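Local coordinates for pullulanase C protein (Klebsiella pneumoniae subsp. pneumoniae NTUH-K2044, PDB 5HJ1) that probably acts as the inner-membrane GspC component of a type II secretion system, here as its PDZ domain with a bound fatty acid, at residues A[30-38]-A[50-58]. Sequence-based numbering, arbitrary orientation.
Sequences KLLGYRLNP and LQANDLAIA
Tyr-34 and Ala-56 pair through their backbones where two antiparallel strands of the PDZ domain, 30-38 and 54-58, lie side by side. Tyr-34 N donates to Ala-56 O at 3.0 Å, and Ala-56 N to Tyr-34 O at 2.8 Å. The next pair, Arg-35 with Leu-55, is non-hydrogen-bonded, and its side chains meet on one face of the sheet. There Leu-55 CD1 sits over the centre of the Arg-35 guanidinium, 3.9 Å above its plane. With CG anti to the backbone N (chi1 -172°) and bends at chi2 and chi3, the Arg-35 chain folds back over the neighbouring strand. Arg-35 NH1 then donates to Asn-53 O at 2.8 Å, close to the guanidinium plane. Leu-55 CD1 also packs against the Gly-33 backbone, 3.7 Å from Gly-33 C, while Leu-55 CD2 rests 3.5 Å from Leu-32 O.

Beyond Leu-36, Asn-37 grips the type II turn from Gln-51 to Asp-54 at Asn-53. Asn-37 OD1 accepts from Asn-53 N at 3.0 Å, and Asn-37 ND2 gives a nearly straight bond (176°) to Asn-53 OD1. The two amide planes are perpendicular, and ND2 comes from above the Asn-53 amide plane.

On the opposite face, Leu-36 and Ala-56 make an apolar patch. Leu-36 CD1 lies 4.0 Å from Ala-56 CB and also approaches Leu-50 CD2, and Leu-36 touches Leu-85. Tyr-34 and Ala-56 contact the bound vaccenic acid on this side, so this face of the strand pair borders the lipid pocket. The turn has its own backbone bond, from Asp-54 N to Gln-51 O. Across its ends, Asp-54 OD2 accepts from Gln-51 N, while Asp-54 OD1 forms a salt bridge with NE of Arg-89 in strand 82-89.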
# COMPACT_ATOMS: atom_id res chain seq x y z
N LYS A 30 16.15 0.98 -8.48
CA LYS A 30 15.17 1.67 -7.62
C LYS A 30 13.81 1.00 -7.56
O LYS A 30 13.32 0.54 -8.56
CB LYS A 30 14.91 3.09 -8.16
CG LYS A 30 16.14 3.99 -8.12
CD LYS A 30 16.49 4.36 -6.66
CE LYS A 30 17.72 5.25 -6.50
NZ LYS A 30 18.98 4.48 -6.74
N LEU A 31 13.25 1.07 -6.38
CA LEU A 31 11.90 0.64 -6.23
C LEU A 31 11.05 1.91 -6.38
O LEU A 31 11.24 2.90 -5.68
CB LEU A 31 11.77 -0.00 -4.85
CG LEU A 31 10.40 -0.37 -4.36
CD1 LEU A 31 9.82 -1.44 -5.18
CD2 LEU A 31 10.54 -0.91 -2.94
N LEU A 32 10.11 1.94 -7.32
CA LEU A 32 9.25 3.12 -7.54
C LEU A 32 8.04 3.18 -6.58
O LEU A 32 7.49 4.24 -6.32
CB LEU A 32 8.68 3.12 -8.96
CG LEU A 32 9.73 3.20 -10.06
CD1 LEU A 32 9.04 3.32 -11.40
CD2 LEU A 32 10.65 4.37 -9.85
N GLY A 33 7.72 2.02 -6.06
CA GLY A 33 6.54 1.90 -5.17
C GLY A 33 5.92 0.58 -5.45
O GLY A 33 6.51 -0.34 -6.00
N TYR A 34 4.67 0.45 -5.00
CA TYR A 34 3.92 -0.81 -5.12
C TYR A 34 2.69 -0.57 -5.91
O TYR A 34 1.83 0.29 -5.53
CB TYR A 34 3.54 -1.38 -3.73
CG TYR A 34 4.75 -1.84 -2.99
CD1 TYR A 34 5.55 -0.94 -2.25
CD2 TYR A 34 5.19 -3.16 -3.06
CE1 TYR A 34 6.73 -1.39 -1.66
CE2 TYR A 34 6.35 -3.59 -2.42
CZ TYR A 34 7.11 -2.67 -1.70
OH TYR A 34 8.30 -3.10 -1.06
N ARG A 35 2.52 -1.29 -6.99
CA ARG A 35 1.35 -1.11 -7.89
C ARG A 35 0.18 -1.86 -7.25
O ARG A 35 0.26 -3.03 -6.91
CB ARG A 35 1.67 -1.75 -9.24
CG ARG A 35 0.63 -1.48 -10.39
CD ARG A 35 0.57 -0.08 -10.82
NE ARG A 35 1.85 0.38 -11.37
CZ ARG A 35 2.18 1.62 -11.54
NH1 ARG A 35 1.35 2.58 -11.19
NH2 ARG A 35 3.39 1.96 -12.03
N LEU A 36 -0.96 -1.18 -7.12
CA LEU A 36 -2.14 -1.70 -6.49
C LEU A 36 -3.26 -1.93 -7.48
O LEU A 36 -3.52 -1.10 -8.35
CB LEU A 36 -2.71 -0.73 -5.43
CG LEU A 36 -1.69 -0.24 -4.42
CD1 LEU A 36 -2.40 0.76 -3.49
CD2 LEU A 36 -1.08 -1.36 -3.65
N ASN A 37 -3.94 -3.07 -7.32
CA ASN A 37 -5.13 -3.41 -8.10
C ASN A 37 -6.06 -4.15 -7.16
O ASN A 37 -5.69 -4.61 -6.07
CB ASN A 37 -4.76 -4.19 -9.36
CG ASN A 37 -4.41 -3.28 -10.48
OD1 ASN A 37 -5.20 -2.44 -10.88
ND2 ASN A 37 -3.15 -3.34 -10.93
N PRO A 38 -7.32 -4.34 -7.58
CA PRO A 38 -8.23 -5.02 -6.67
C PRO A 38 -7.84 -6.44 -6.43
O PRO A 38 -7.40 -7.16 -7.34
CB PRO A 38 -9.57 -4.91 -7.43
CG PRO A 38 -9.47 -3.76 -8.34
CD PRO A 38 -8.01 -3.72 -8.72
N LEU A 50 -9.34 3.88 -3.70
CA LEU A 50 -8.24 3.55 -4.59
C LEU A 50 -8.75 3.43 -6.01
O LEU A 50 -9.94 3.28 -6.29
CB LEU A 50 -7.69 2.17 -4.13
CG LEU A 50 -7.03 2.14 -2.80
CD1 LEU A 50 -6.61 0.72 -2.43
CD2 LEU A 50 -5.85 3.09 -2.67
N GLN A 51 -7.78 3.54 -6.91
CA GLN A 51 -7.99 3.34 -8.33
C GLN A 51 -7.10 2.28 -8.86
O GLN A 51 -5.99 2.10 -8.37
CB GLN A 51 -7.82 4.63 -9.08
CG GLN A 51 -8.93 5.63 -8.75
CD GLN A 51 -10.27 5.24 -9.37
OE1 GLN A 51 -10.40 5.13 -10.59
NE2 GLN A 51 -11.27 4.99 -8.53
N ALA A 52 -7.54 1.57 -9.88
CA ALA A 52 -6.71 0.55 -10.49
C ALA A 52 -5.39 1.19 -10.92
O ALA A 52 -5.32 2.33 -11.46
CB ALA A 52 -7.39 0.03 -11.76
N ASN A 53 -4.35 0.41 -10.73
CA ASN A 53 -2.97 0.83 -11.07
C ASN A 53 -2.43 2.00 -10.29
O ASN A 53 -1.45 2.64 -10.69
CB ASN A 53 -2.82 0.97 -12.60
CG ASN A 53 -2.89 -0.33 -13.28
OD1 ASN A 53 -2.24 -1.31 -12.89
ND2 ASN A 53 -3.71 -0.42 -14.31
N ASP A 54 -3.01 2.27 -9.13
CA ASP A 54 -2.40 3.25 -8.26
C ASP A 54 -1.00 2.76 -7.83
O ASP A 54 -0.73 1.57 -7.73
CB ASP A 54 -3.24 3.41 -6.94
CG ASP A 54 -4.35 4.42 -7.02
OD1 ASP A 54 -4.37 5.26 -7.96
OD2 ASP A 54 -5.17 4.40 -6.10
N LEU A 55 -0.12 3.72 -7.57
CA LEU A 55 1.25 3.45 -7.10
C LEU A 55 1.39 3.87 -5.68
O LEU A 55 1.39 5.10 -5.43
CB LEU A 55 2.26 4.14 -8.01
CG LEU A 55 3.72 3.83 -7.68
CD1 LEU A 55 4.11 2.45 -8.13
CD2 LEU A 55 4.70 4.86 -8.28
N ALA A 56 1.44 2.91 -4.76
CA ALA A 56 1.65 3.20 -3.33
C ALA A 56 3.09 3.60 -3.07
O ALA A 56 4.03 2.86 -3.36
CB ALA A 56 1.28 2.04 -2.46
N ILE A 57 3.25 4.81 -2.50
CA ILE A 57 4.58 5.33 -2.19
C ILE A 57 4.84 5.62 -0.68
O ILE A 57 6.03 5.78 -0.31
CB ILE A 57 4.93 6.57 -3.06
CG1 ILE A 57 4.00 7.70 -2.78
CG2 ILE A 57 4.95 6.19 -4.54
CD1 ILE A 57 4.43 9.02 -3.37
N ALA A 58 3.83 5.70 0.14
CA ALA A 58 4.01 5.92 1.59
C ALA A 58 2.94 5.21 2.37
O ALA A 58 1.80 5.09 1.91
CB ALA A 58 4.05 7.42 1.94